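Local coordinates for probable sulfate-binding lipoprotein SubI (Mycobacterium tuberculosis, PDB 6DDN) that probably binds sulfate in the periplasm and carries it to a sulfate transporter, at residues A[143-149]-A[249-255]; A[176-181]-A[233-237]; A[164-168]-A[229-234]; A[155-159]-A[184-189]; A[58-62]-A[236-240]. All coordinates share one frame; numbering follows the deposited sequence.

Interaction 1: residues A[143-149]-A[249-255]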
# COMPACT_ATOMS: atom_id res chain seq x y z
N THR A 143 -5.58 5.48 6.43
CA THR A 143 -6.10 6.79 6.79
C THR A 143 -7.48 6.98 6.16
O THR A 143 -7.86 6.28 5.22
CB THR A 143 -5.16 7.91 6.33
OG1 THR A 143 -5.62 9.17 6.84
CG2 THR A 143 -5.10 7.97 4.81
N PHE A 144 -8.22 7.95 6.71
CA PHE A 144 -9.52 8.34 6.16
C PHE A 144 -9.30 9.50 5.20
O PHE A 144 -8.95 10.60 5.63
CB PHE A 144 -10.48 8.78 7.26
CG PHE A 144 -10.83 7.70 8.24
CD1 PHE A 144 -10.90 6.37 7.85
CD2 PHE A 144 -11.12 8.02 9.56
CE1 PHE A 144 -11.24 5.39 8.77
CE2 PHE A 144 -11.46 7.04 10.48
CZ PHE A 144 -11.52 5.72 10.08
N VAL A 145 -9.51 9.27 3.91
CA VAL A 145 -9.60 10.40 3.00
C VAL A 145 -10.98 11.02 3.15
O VAL A 145 -12.00 10.32 3.20
CB VAL A 145 -9.33 9.98 1.54
CG1 VAL A 145 -9.42 11.20 0.63
CG2 VAL A 145 -7.96 9.36 1.43
N VAL A 146 -11.01 12.35 3.24
CA VAL A 146 -12.19 13.08 3.66
C VAL A 146 -12.32 14.31 2.77
O VAL A 146 -11.35 14.77 2.17
CB VAL A 146 -12.09 13.48 5.15
CG1 VAL A 146 -11.33 14.79 5.32
CG2 VAL A 146 -13.46 13.55 5.78
N ARG A 147 -13.53 14.83 2.67
CA ARG A 147 -13.70 16.01 1.83
C ARG A 147 -13.24 17.26 2.57
O ARG A 147 -13.18 17.30 3.80
CB ARG A 147 -15.15 16.13 1.37
CG ARG A 147 -15.41 15.17 0.23
CD ARG A 147 -16.85 15.06 -0.22
NE ARG A 147 -17.07 13.78 -0.90
CZ ARG A 147 -16.45 13.40 -2.02
NH1 ARG A 147 -15.58 14.19 -2.63
NH2 ARG A 147 -16.73 12.21 -2.55
N ALA A 148 -12.87 18.27 1.79
CA ALA A 148 -12.19 19.45 2.32
C ALA A 148 -12.96 20.05 3.49
O ALA A 148 -14.14 20.38 3.37
CB ALA A 148 -12.01 20.49 1.21
N GLY A 149 -12.27 20.19 4.63
CA GLY A 149 -12.87 20.69 5.84
C GLY A 149 -13.50 19.64 6.72
O GLY A 149 -13.99 19.98 7.81
N PRO A 249 -9.89 18.76 -3.85
CA PRO A 249 -10.40 19.30 -2.57
C PRO A 249 -10.73 18.21 -1.56
O PRO A 249 -11.89 17.91 -1.25
CB PRO A 249 -11.64 20.09 -3.03
CG PRO A 249 -12.14 19.32 -4.19
CD PRO A 249 -10.92 18.78 -4.91
N VAL A 250 -9.68 17.60 -1.02
CA VAL A 250 -9.81 16.57 0.00
C VAL A 250 -8.74 16.81 1.06
O VAL A 250 -7.75 17.51 0.84
CB VAL A 250 -9.67 15.15 -0.58
CG1 VAL A 250 -10.84 14.83 -1.50
CG2 VAL A 250 -8.36 15.00 -1.31
N GLN A 251 -8.96 16.22 2.23
CA GLN A 251 -7.93 16.11 3.26
C GLN A 251 -8.04 14.72 3.88
O GLN A 251 -8.85 13.89 3.45
CB GLN A 251 -8.05 17.22 4.31
CG GLN A 251 -9.46 17.71 4.57
CD GLN A 251 -9.49 19.04 5.29
OE1 GLN A 251 -9.20 20.08 4.70
NE2 GLN A 251 -9.83 19.02 6.57
N HIS A 252 -7.23 14.45 4.90
CA HIS A 252 -7.25 13.14 5.52
C HIS A 252 -7.03 13.24 7.02
O HIS A 252 -6.24 14.07 7.49
CB HIS A 252 -6.21 12.19 4.90
CG HIS A 252 -4.79 12.57 5.18
ND1 HIS A 252 -4.12 13.53 4.45
CD2 HIS A 252 -3.91 12.11 6.10
CE1 HIS A 252 -2.89 13.65 4.92
NE2 HIS A 252 -2.74 12.80 5.92
N VAL A 253 -7.74 12.40 7.76
CA VAL A 253 -7.57 12.22 9.20
C VAL A 253 -7.26 10.75 9.45
O VAL A 253 -7.96 9.87 8.94
CB VAL A 253 -8.82 12.65 9.99
CG1 VAL A 253 -8.46 12.92 11.45
CG2 VAL A 253 -9.47 13.86 9.35
N THR A 254 -6.21 10.49 10.20
CA THR A 254 -5.91 9.11 10.56
C THR A 254 -6.62 8.75 11.86
O THR A 254 -6.51 9.49 12.84
CB THR A 254 -4.41 8.91 10.72
OG1 THR A 254 -3.73 9.45 9.58
CG2 THR A 254 -4.08 7.43 10.83
N PRO A 255 -7.36 7.65 11.90
CA PRO A 255 -8.03 7.27 13.14
C PRO A 255 -7.00 7.02 14.23
O PRO A 255 -5.83 6.70 13.94
CB PRO A 255 -8.78 5.98 12.76
CG PRO A 255 -8.05 5.45 11.58
CD PRO A 255 -7.58 6.66 10.83

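Interaction 2: residues A[176-181]-A[233-237]. With SO4 (sulfate ion), chain C.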
# COMPACT_ATOMS: atom_id res chain seq x y z
N GLY A 176 -4.90 -4.99 -2.81
CA GLY A 176 -4.35 -5.10 -1.47
C GLY A 176 -4.75 -3.94 -0.59
O GLY A 176 -4.81 -4.08 0.63
N SER A 177 -5.02 -2.78 -1.20
CA SER A 177 -5.57 -1.64 -0.46
C SER A 177 -6.83 -2.04 0.29
O SER A 177 -7.02 -1.65 1.45
CB SER A 177 -5.86 -0.49 -1.42
OG SER A 177 -6.64 0.52 -0.82
N ALA A 178 -7.69 -2.84 -0.34
CA ALA A 178 -8.89 -3.32 0.32
C ALA A 178 -8.57 -4.17 1.55
O ALA A 178 -9.38 -4.24 2.48
CB ALA A 178 -9.74 -4.12 -0.65
N LYS A 179 -7.40 -4.81 1.56
CA LYS A 179 -7.04 -5.66 2.69
C LYS A 179 -6.51 -4.85 3.86
O LYS A 179 -6.89 -5.10 5.02
CB LYS A 179 -6.03 -6.71 2.25
CG LYS A 179 -6.60 -7.74 1.28
CD LYS A 179 -5.51 -8.38 0.44
CE LYS A 179 -6.09 -9.42 -0.51
NZ LYS A 179 -5.05 -9.95 -1.43
N TRP A 180 -5.64 -3.87 3.60
CA TRP A 180 -5.26 -2.93 4.65
C TRP A 180 -6.50 -2.23 5.21
O TRP A 180 -6.65 -2.10 6.43
CB TRP A 180 -4.28 -1.89 4.12
CG TRP A 180 -3.00 -2.43 3.55
CD1 TRP A 180 -2.57 -2.31 2.25
CD2 TRP A 180 -1.97 -3.14 4.25
NE1 TRP A 180 -1.35 -2.92 2.10
CE2 TRP A 180 -0.96 -3.43 3.31
CE3 TRP A 180 -1.80 -3.56 5.57
CZ2 TRP A 180 0.20 -4.13 3.65
CZ3 TRP A 180 -0.65 -4.25 5.91
CH2 TRP A 180 0.34 -4.53 4.95
N ASN A 181 -7.40 -1.80 4.33
CA ASN A 181 -8.56 -1.02 4.73
C ASN A 181 -9.51 -1.79 5.64
O ASN A 181 -10.29 -1.17 6.37
CB ASN A 181 -9.33 -0.54 3.50
CG ASN A 181 -8.59 0.55 2.73
OD1 ASN A 181 -7.48 0.94 3.10
ND2 ASN A 181 -9.21 1.04 1.67
N LEU A 233 -13.19 7.89 2.17
CA LEU A 233 -12.45 6.89 1.41
C LEU A 233 -11.30 6.38 2.26
O LEU A 233 -10.41 7.15 2.63
CB LEU A 233 -11.93 7.48 0.10
CG LEU A 233 -10.70 6.81 -0.52
CD1 LEU A 233 -11.08 5.50 -1.19
CD2 LEU A 233 -10.01 7.74 -1.50
N ILE A 234 -11.34 5.09 2.58
CA ILE A 234 -10.22 4.45 3.27
C ILE A 234 -9.11 4.21 2.26
O ILE A 234 -9.34 3.60 1.21
CB ILE A 234 -10.66 3.15 3.95
CG1 ILE A 234 -12.08 3.28 4.50
CG2 ILE A 234 -9.71 2.78 5.06
CD1 ILE A 234 -12.52 2.08 5.32
N SER A 235 -7.91 4.69 2.57
CA SER A 235 -6.84 4.71 1.57
C SER A 235 -5.50 4.76 2.28
O SER A 235 -5.42 4.90 3.50
CB SER A 235 -7.01 5.91 0.63
OG SER A 235 -6.03 5.89 -0.39
N TYR A 236 -4.44 4.64 1.48
CA TYR A 236 -3.09 4.85 2.00
C TYR A 236 -2.89 6.31 2.37
O TYR A 236 -3.49 7.21 1.77
CB TYR A 236 -2.03 4.45 0.97
CG TYR A 236 -2.19 3.11 0.29
CD1 TYR A 236 -3.09 2.94 -0.76
CD2 TYR A 236 -1.41 2.02 0.66
CE1 TYR A 236 -3.23 1.72 -1.39
CE2 TYR A 236 -1.55 0.80 0.04
CZ TYR A 236 -2.46 0.66 -0.99
OH TYR A 236 -2.59 -0.56 -1.62
N GLU A 237 -2.04 6.55 3.36
CA GLU A 237 -1.63 7.91 3.67
C GLU A 237 -0.87 8.53 2.50
O GLU A 237 -0.98 9.74 2.26
CB GLU A 237 -0.79 7.93 4.94
CG GLU A 237 -0.47 9.31 5.48
CD GLU A 237 0.69 9.28 6.46
OE1 GLU A 237 1.63 8.50 6.24
OE2 GLU A 237 0.65 10.04 7.45
S SO4 C . -4.00 -1.58 -4.69
O1 SO4 C . -3.24 -1.95 -5.88
O2 SO4 C . -3.54 -0.28 -4.22
O3 SO4 C . -5.43 -1.50 -5.02
O4 SO4 C . -3.80 -2.58 -3.66
O HOH W 1 -8.55 2.75 -1.34

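Interaction 3: residues A[164-168]-A[229-234]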
# COMPACT_ATOMS: atom_id res chain seq x y z
N GLY A 164 -26.07 7.00 7.19
CA GLY A 164 -25.93 7.69 5.92
C GLY A 164 -24.51 7.87 5.43
O GLY A 164 -24.33 8.38 4.32
N ILE A 165 -23.51 7.47 6.21
CA ILE A 165 -22.12 7.60 5.79
C ILE A 165 -21.79 6.45 4.85
O ILE A 165 -21.91 5.28 5.23
CB ILE A 165 -21.18 7.62 7.00
CG1 ILE A 165 -21.37 8.90 7.81
CG2 ILE A 165 -19.73 7.49 6.55
CD1 ILE A 165 -21.15 10.16 7.02
N GLU A 166 -21.40 6.78 3.62
CA GLU A 166 -20.94 5.77 2.67
C GLU A 166 -19.42 5.74 2.66
O GLU A 166 -18.77 6.78 2.50
CB GLU A 166 -21.45 6.05 1.25
CG GLU A 166 -20.90 5.04 0.25
CD GLU A 166 -21.19 5.39 -1.19
OE1 GLU A 166 -21.72 6.49 -1.45
OE2 GLU A 166 -20.88 4.56 -2.07
N VAL A 167 -18.87 4.55 2.83
CA VAL A 167 -17.43 4.33 2.83
C VAL A 167 -17.02 3.85 1.45
O VAL A 167 -17.64 2.94 0.89
CB VAL A 167 -17.02 3.33 3.92
CG1 VAL A 167 -15.57 2.91 3.73
CG2 VAL A 167 -17.25 3.92 5.30
N ILE A 168 -15.97 4.45 0.90
CA ILE A 168 -15.38 4.01 -0.35
C ILE A 168 -14.14 3.20 -0.02
O ILE A 168 -13.20 3.71 0.61
CB ILE A 168 -15.03 5.20 -1.27
CG1 ILE A 168 -16.27 6.08 -1.48
CG2 ILE A 168 -14.49 4.71 -2.59
CD1 ILE A 168 -17.46 5.32 -2.04
N SER A 229 -18.42 10.32 -5.15
CA SER A 229 -19.08 9.17 -4.55
C SER A 229 -18.50 8.88 -3.18
O SER A 229 -17.28 8.76 -3.03
CB SER A 229 -18.95 7.94 -5.46
OG SER A 229 -19.52 8.19 -6.73
N GLY A 230 -19.37 8.76 -2.18
CA GLY A 230 -18.96 8.40 -0.84
C GLY A 230 -18.54 9.59 0.00
O GLY A 230 -18.12 10.63 -0.49
N ASP A 231 -18.64 9.41 1.32
CA ASP A 231 -18.30 10.45 2.29
C ASP A 231 -16.90 10.30 2.87
O ASP A 231 -16.30 11.30 3.27
CB ASP A 231 -19.32 10.47 3.43
CG ASP A 231 -20.74 10.54 2.94
OD1 ASP A 231 -21.52 9.60 3.21
OD2 ASP A 231 -21.08 11.53 2.27
N VAL A 232 -16.37 9.08 2.92
CA VAL A 232 -15.03 8.84 3.43
C VAL A 232 -14.42 7.70 2.62
O VAL A 232 -15.06 6.67 2.40
CB VAL A 232 -15.03 8.51 4.93
CG1 VAL A 232 -16.10 7.47 5.25
CG2 VAL A 232 -13.66 8.03 5.39
N LEU A 233 -13.19 7.89 2.17
CA LEU A 233 -12.45 6.89 1.41
C LEU A 233 -11.30 6.38 2.26
O LEU A 233 -10.41 7.15 2.63
CB LEU A 233 -11.93 7.48 0.10
CG LEU A 233 -10.70 6.81 -0.52
CD1 LEU A 233 -11.08 5.50 -1.19
CD2 LEU A 233 -10.01 7.74 -1.50
N ILE A 234 -11.34 5.09 2.58
CA ILE A 234 -10.22 4.45 3.27
C ILE A 234 -9.11 4.21 2.26
O ILE A 234 -9.34 3.60 1.21
CB ILE A 234 -10.66 3.15 3.95
CG1 ILE A 234 -12.08 3.28 4.50
CG2 ILE A 234 -9.71 2.78 5.06
CD1 ILE A 234 -12.52 2.08 5.32

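Interaction 4: residues A[155-159]-A[184-189]. With SO4 (sulfate ion), chain G.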
# COMPACT_ATOMS: atom_id res chain seq x y z
N ARG A 155 -13.61 11.32 12.41
CA ARG A 155 -12.38 11.27 13.19
C ARG A 155 -11.97 9.88 13.64
O ARG A 155 -10.81 9.70 14.03
CB ARG A 155 -12.50 12.16 14.44
CG ARG A 155 -12.96 13.59 14.19
CD ARG A 155 -11.82 14.50 13.78
NE ARG A 155 -12.32 15.75 13.21
CZ ARG A 155 -11.59 16.59 12.49
NH1 ARG A 155 -10.31 16.33 12.23
NH2 ARG A 155 -12.13 17.71 12.01
N ASP A 156 -12.86 8.88 13.60
CA ASP A 156 -12.52 7.57 14.15
C ASP A 156 -13.36 6.50 13.46
O ASP A 156 -14.25 6.80 12.67
CB ASP A 156 -12.68 7.56 15.68
CG ASP A 156 -14.12 7.66 16.14
OD1 ASP A 156 -14.34 7.70 17.37
OD2 ASP A 156 -15.05 7.72 15.30
N TRP A 157 -13.05 5.24 13.78
CA TRP A 157 -13.69 4.13 13.09
C TRP A 157 -15.18 4.07 13.37
O TRP A 157 -15.96 3.65 12.50
CB TRP A 157 -13.02 2.81 13.49
CG TRP A 157 -11.69 2.63 12.84
CD1 TRP A 157 -10.47 2.67 13.45
CD2 TRP A 157 -11.44 2.41 11.45
NE1 TRP A 157 -9.47 2.47 12.52
CE2 TRP A 157 -10.04 2.31 11.29
CE3 TRP A 157 -12.26 2.28 10.32
CZ2 TRP A 157 -9.45 2.09 10.05
CZ3 TRP A 157 -11.66 2.05 9.09
CH2 TRP A 157 -10.27 1.96 8.97
N ASP A 158 -15.61 4.48 14.57
CA ASP A 158 -17.04 4.52 14.86
C ASP A 158 -17.76 5.50 13.95
O ASP A 158 -18.96 5.33 13.68
CB ASP A 158 -17.27 4.89 16.33
CG ASP A 158 -17.10 3.70 17.26
OD1 ASP A 158 -17.18 2.55 16.78
OD2 ASP A 158 -16.90 3.93 18.47
N ASP A 159 -17.07 6.53 13.47
CA ASP A 159 -17.69 7.50 12.58
C ASP A 159 -18.12 6.89 11.25
O ASP A 159 -19.01 7.43 10.59
CB ASP A 159 -16.75 8.68 12.33
CG ASP A 159 -16.71 9.65 13.49
OD1 ASP A 159 -17.75 9.84 14.16
OD2 ASP A 159 -15.63 10.23 13.74
N ALA A 184 -7.28 -2.76 9.42
CA ALA A 184 -7.22 -1.72 10.44
C ALA A 184 -8.47 -1.69 11.32
O ALA A 184 -8.32 -1.71 12.55
CB ALA A 184 -6.97 -0.36 9.77
N PRO A 185 -9.69 -1.64 10.78
CA PRO A 185 -10.85 -1.64 11.68
C PRO A 185 -11.02 -2.95 12.43
O PRO A 185 -11.52 -2.94 13.56
CB PRO A 185 -12.02 -1.38 10.73
CG PRO A 185 -11.58 -1.95 9.44
CD PRO A 185 -10.11 -1.61 9.37
N TYR A 186 -10.63 -4.07 11.83
CA TYR A 186 -10.67 -5.33 12.56
C TYR A 186 -9.70 -5.30 13.74
O TYR A 186 -10.08 -5.61 14.88
CB TYR A 186 -10.34 -6.50 11.64
CG TYR A 186 -10.13 -7.78 12.41
CD1 TYR A 186 -11.21 -8.48 12.95
CD2 TYR A 186 -8.85 -8.29 12.63
CE1 TYR A 186 -11.02 -9.64 13.67
CE2 TYR A 186 -8.66 -9.45 13.35
CZ TYR A 186 -9.75 -10.12 13.87
OH TYR A 186 -9.56 -11.28 14.58
N ALA A 187 -8.45 -4.93 13.48
CA ALA A 187 -7.46 -4.85 14.55
C ALA A 187 -7.88 -3.84 15.61
O ALA A 187 -7.67 -4.07 16.81
CB ALA A 187 -6.09 -4.49 13.97
N ALA A 188 -8.48 -2.73 15.19
CA ALA A 188 -8.88 -1.70 16.15
C ALA A 188 -10.03 -2.18 17.02
O ALA A 188 -9.97 -2.11 18.25
CB ALA A 188 -9.26 -0.42 15.41
N LYS A 189 -11.10 -2.68 16.40
CA LYS A 189 -12.29 -3.09 17.14
C LYS A 189 -12.14 -4.44 17.83
O LYS A 189 -13.00 -4.80 18.64
CB LYS A 189 -13.50 -3.11 16.21
CG LYS A 189 -13.95 -1.73 15.79
CD LYS A 189 -14.03 -0.81 17.00
CE LYS A 189 -14.88 0.41 16.72
NZ LYS A 189 -14.81 1.39 17.83
S SO4 G . -10.38 4.15 16.80
O1 SO4 G . -9.37 3.55 15.94
O2 SO4 G . -11.27 4.95 15.99
O3 SO4 G . -11.15 3.11 17.48
O4 SO4 G . -9.71 4.99 17.80

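Interaction 5: residues A[58-62]-A[236-240]. With SO4 (sulfate ion), chain C.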
# COMPACT_ATOMS: atom_id res chain seq x y z
N ALA A 58 3.96 -2.76 -10.69
CA ALA A 58 3.64 -2.29 -9.35
C ALA A 58 2.13 -2.24 -9.17
O ALA A 58 1.35 -2.38 -10.12
CB ALA A 58 4.26 -0.92 -9.07
N TYR A 59 1.71 -2.02 -7.92
CA TYR A 59 0.29 -1.93 -7.61
C TYR A 59 -0.27 -0.56 -8.01
O TYR A 59 0.34 0.14 -8.82
CB TYR A 59 0.03 -2.25 -6.13
CG TYR A 59 0.71 -1.35 -5.11
CD1 TYR A 59 2.09 -1.38 -4.93
CD2 TYR A 59 -0.04 -0.51 -4.30
CE1 TYR A 59 2.70 -0.57 -3.99
CE2 TYR A 59 0.57 0.30 -3.36
CZ TYR A 59 1.93 0.27 -3.21
OH TYR A 59 2.53 1.08 -2.27
N ALA A 60 -1.41 -0.18 -7.45
CA ALA A 60 -2.21 0.89 -8.05
C ALA A 60 -1.77 2.29 -7.67
O ALA A 60 -2.08 3.24 -8.40
CB ALA A 60 -3.68 0.71 -7.68
N VAL A 61 -1.07 2.48 -6.55
CA VAL A 61 -0.83 3.84 -6.06
C VAL A 61 0.63 4.24 -5.81
O VAL A 61 0.84 5.37 -5.35
CB VAL A 61 -1.62 4.08 -4.76
CG1 VAL A 61 -3.11 3.77 -4.96
CG2 VAL A 61 -1.05 3.26 -3.63
N PRO A 62 1.66 3.43 -6.09
CA PRO A 62 3.02 3.86 -5.70
C PRO A 62 3.70 4.77 -6.71
O PRO A 62 4.87 5.13 -6.50
CB PRO A 62 3.76 2.53 -5.57
CG PRO A 62 3.19 1.73 -6.67
CD PRO A 62 1.74 2.13 -6.79
N TYR A 236 -4.44 4.64 1.48
CA TYR A 236 -3.09 4.85 2.00
C TYR A 236 -2.89 6.31 2.37
O TYR A 236 -3.49 7.21 1.77
CB TYR A 236 -2.03 4.45 0.97
CG TYR A 236 -2.19 3.11 0.29
CD1 TYR A 236 -3.09 2.94 -0.76
CD2 TYR A 236 -1.41 2.02 0.66
CE1 TYR A 236 -3.23 1.72 -1.39
CE2 TYR A 236 -1.55 0.80 0.04
CZ TYR A 236 -2.46 0.66 -0.99
OH TYR A 236 -2.59 -0.56 -1.62
N GLU A 237 -2.04 6.55 3.36
CA GLU A 237 -1.63 7.91 3.67
C GLU A 237 -0.87 8.53 2.50
O GLU A 237 -0.98 9.74 2.26
CB GLU A 237 -0.79 7.93 4.94
CG GLU A 237 -0.47 9.31 5.48
CD GLU A 237 0.69 9.28 6.46
OE1 GLU A 237 1.63 8.50 6.24
OE2 GLU A 237 0.65 10.04 7.45
N ASN A 238 -0.10 7.73 1.77
CA ASN A 238 0.61 8.26 0.61
C ASN A 238 -0.37 8.66 -0.49
O ASN A 238 -0.15 9.65 -1.19
CB ASN A 238 1.62 7.24 0.09
CG ASN A 238 1.01 5.87 -0.13
OD1 ASN A 238 1.18 4.97 0.69
ND2 ASN A 238 0.32 5.69 -1.25
N GLU A 239 -1.46 7.90 -0.64
CA GLU A 239 -2.43 8.22 -1.68
C GLU A 239 -3.22 9.48 -1.32
O GLU A 239 -3.56 10.27 -2.20
CB GLU A 239 -3.38 7.04 -1.90
CG GLU A 239 -4.48 7.30 -2.92
CD GLU A 239 -4.02 7.13 -4.36
OE1 GLU A 239 -4.86 6.75 -5.21
OE2 GLU A 239 -2.83 7.36 -4.65
N ALA A 240 -3.50 9.68 -0.03
CA ALA A 240 -4.15 10.92 0.39
C ALA A 240 -3.23 12.12 0.15
O ALA A 240 -3.68 13.17 -0.33
CB ALA A 240 -4.55 10.84 1.86
S SO4 C . -4.00 -1.58 -4.69
O1 SO4 C . -3.24 -1.95 -5.88
O2 SO4 C . -3.54 -0.28 -4.22
O3 SO4 C . -5.43 -1.50 -5.02
O4 SO4 C . -3.80 -2.58 -3.66

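Interaction 1: residues A[143-149]-A[249-255]
An antiparallel strand pair of the central sheet, in a periplasmic binding protein fold, joins Phe-144 to Val-253 and Val-146 to Gln-251. These two are the hydrogen-bonded pairs. Val-145 with His-252 and Arg-147 with Val-250 are the non-hydrogen-bonded ones. Phe-144 N donates to Val-253 O at 3.0 Å, and Val-253 N answers to Phe-144 O. The bonds of the next pair are shorter. Val-146 N lies 2.7 Å from Gln-251 O, and Gln-251 N lies 2.8 Å from Val-146 O. Past the strand end, Ala-148 N still reaches Pro-249 O.

Phe-144, Val-146, Gln-251 and Val-253 share one face of the sheet. Beyond them Pro-255 lies over the Phe-144 ring in a CH-pi contact. Its CD is 4.0 Å from the ring centroid and 13° off the normal. Trp-157 meets the same ring edge-to-face. Val-146 CG1 touches Gln-251 CG at 3.5 Å. Val-145 and His-252 point to the other face. Val-145 CG1 also touches Val-250 CB at 4.1 Å, and Phe-225 of helix 218-227 touches both valines. His-252 ND1 is hydrogen-bonded to Glu-244.

Thr-143 OG1 points opposite to its own backbone N (chi1 -173°). This brings it to the edge of the His-252 ring, 3.5 Å from CD2. It also makes a weak hydroxyl-hydroxyl bond, 3.3 Å from Thr-254 OG1.

Interaction 2: residues A[176-181]-A[233-237]
Asn-181 and Ile-234 come nearest, CA to CA 5.9 Å, where helix 177-181 passes strand 233-236 at 110° with the axes 8.1 Å apart. With CG beside its own backbone N and opposite the carbonyl carbon, the Asn-181 side chain runs alongside Ile-234 in the opposite direction. Its CG lies 3.4 Å from Ile-234 CG2. Asn-181 ND2 is 2.6 Å from Ile-234 O, a weak bond bent to 122°. ND2 also bonds Thr-169 OG1. A water donates to Ile-234 O at 2.8 Å and links it to Ser-177 OG. The carbonyl thus has a water and a weak amide donor.

Ser-177 CB packs on the hydroxyl end of Tyr-236. Trp-180 CD1 touches Tyr-236 CE2 at 3.9 Å, with the two rings oblique at 66°.

Both segments hold the bound sulfate, a site consistent with the protein's role. Ser-177 N gives to sulfate O4 and Tyr-236 OH to O2, both at 2.8 Å. The hydroxyl also bonds Ser-110 OG. Gly-176 N adds a weak bond to O4. The helix start probably helps stabilise the anion. Ser-175, Gly-218 and Ala-60 bind it too.

Trp-180 and Ile-234 both rest on Val-142 of strand 138-147, while Tyr-236 packs on Ile-261 of strand 257-267.

Interaction 3: residues A[164-168]-A[229-234]
Val-167 and Val-232 lie side by side at the apolar centre, with Val-167 CG2 3.7 Å from Val-232 CG1. They form one bridge of a parallel strand pair, 167-168 with 232-234, in the mixed sheet of the alpha/beta fold. The chain passes through three helices between the two strands. Val-167 CG1 also touches Ile-234 CD1 at 3.5 Å. Ile-165 CG2 reaches Val-232 CG1 and extends this valine and isoleucine face. On the other face Ile-168 CG2 meets Leu-233 CD1 at 3.8 Å, and Phe-225 of helix 218-227 covers both residues.

The backbone bonds alternate as in a parallel sheet. Ile-168 N binds Val-232 O at 2.8 Å and Ile-168 O accepts Ile-234 N at 3.0 Å.

Outward from the strands, Glu-166 O takes two donors. Asp-231 N is a sound one at 2.9 Å, and Val-232 N is weak at 3.4 Å. The extended Glu-166 side chain passes along Gly-230. The Asp-231 carboxylate turns to segment 164-168, its CG beside its own backbone N (chi1 -52°). Its OD1 accepts Glu-166 N at 2.9 Å. That bond is nearly straight, 168° at the hydrogen, and meets the anti side of OD1.

Interaction 4: residues A[155-159]-A[184-189]
Asp-159 OD2 is gripped by two backbone N-H groups, and this fixes the turn from which Trp-157 and Asp-158 reach Pro-185 and Lys-189. Arg-155 N lies 2.7 Å from Asp-159 OD2. Asp-156 N lies 3.1 Å from the same oxygen. The two donors come from opposite faces of the carboxylate plane. OD1 of Asp-159 has its own partner in a salt bridge to Arg-162.

Asp-156 answers in the other direction. Its OD2 accepts Asp-159 N at 3.0 Å, nearly along the C-O axis. This is an Asx motif. It shapes the loop between strands 138-147 and 167-168, which lies against helix 177-190.

Trp-157 carries most of the contact. Pro-185 sits over one face of the indole in a CH-pi contact. Its CB is 3.8 Å from the centroid of the six-membered ring and 15° off the normal. The helix is kinked at this proline. Ala-184 CB touches Trp-157 CZ2 at 3.5 Å, and Ala-188 CB lies 3.9 Å from Trp-157 CD1. Trp-157 NE1 is bonded to Gln-257 O. Phe-202 of helix 196-210 touches both Trp-157 and Pro-185.

On the more exposed side Lys-189 makes a salt bridge with Asp-158. The lysine chain bends at chi2 (-47°), and NZ comes to 2.8 Å from Asp-158 OD1, from 50° above the carboxylate plane. A second bound sulfate, probably from the crystallisation liquor, accepts from Trp-157 N through its O2 at 2.9 Å and from Gln-257 N.

Interaction 5: residues A[58-62]-A[236-240]
Val-61 and Tyr-236 make the tight part of this buried contact. Val-61 CG2 lies over one face of the Tyr-236 ring in a CH-pi contact. It is 3.8 Å from the ring centroid and 25° off the normal, shifted toward the CD1 and CE1 rim. The same methyl is 3.7 Å from Asn-238 ND2. Val-61 CG1 stands 3.5 Å from Glu-239 OE1, and the two side chains cross at about a right angle. With CG2 between the backbone N and the carbonyl carbon and CG1 beside the N (chi1 -54°), one branch meets the ring and the other the glutamate. One small side chain is thus wedged between a phenol ring and the first turn of helix 237-245. The Glu-239 carboxylate is held by Arg-219 through OE2 and by Thr-222 through OE1.

The side at Tyr-59 is looser, though also buried. Its ring and that of Tyr-236 are oblique, with planes at 45° and centroids 5.8 Å apart. They approach through Tyr-59 CE2 and Tyr-236 CZ at 3.9 Å. Pro-62 CD covers one face of the Tyr-59 ring, 3.8 Å above its plane.

No hydrogen bond passes between the segments. The bound sulfate bridges them instead. Ala-60 N donates to sulfate O1 at 3.0 Å, while Tyr-236, also bonded to Ser-110, holds the sulfate from the other segment. Such a bridge fits a ligand held in the cleft between the two lobes of a binding protein.

Segment 58-62 leads from strand 53-58 into helix 63-74, and its Tyr-59 is backbone-bonded to Asn-108 of strand 106-108. Tyr-236 ends strand 232-236 and is the N-cap of helix 237-245, beside strand 257-267.

Overall arrangement
From the N terminus, segment 58-62 comes first and pairs with 236-240, so interaction 5 closes a long loop. Segment 143-149 follows inside that loop but pairs beyond it with 249-255, so interactions 1 and 5 cross. Interactions 2, 3 and 4 all nest inside interaction 1. Interaction 4 closes first, tying the loop at 155-159 to helix 177-190, and it crosses both 3 and 2. Interactions 3 and 2 end on the same strand, 232-236, which pairs with strand 167-168 and meets the start of helix 177-190. Strand 138-147 lies between 232-236 and 250-253. Interactions 2 and 5 share Tyr-236 and one sulfate.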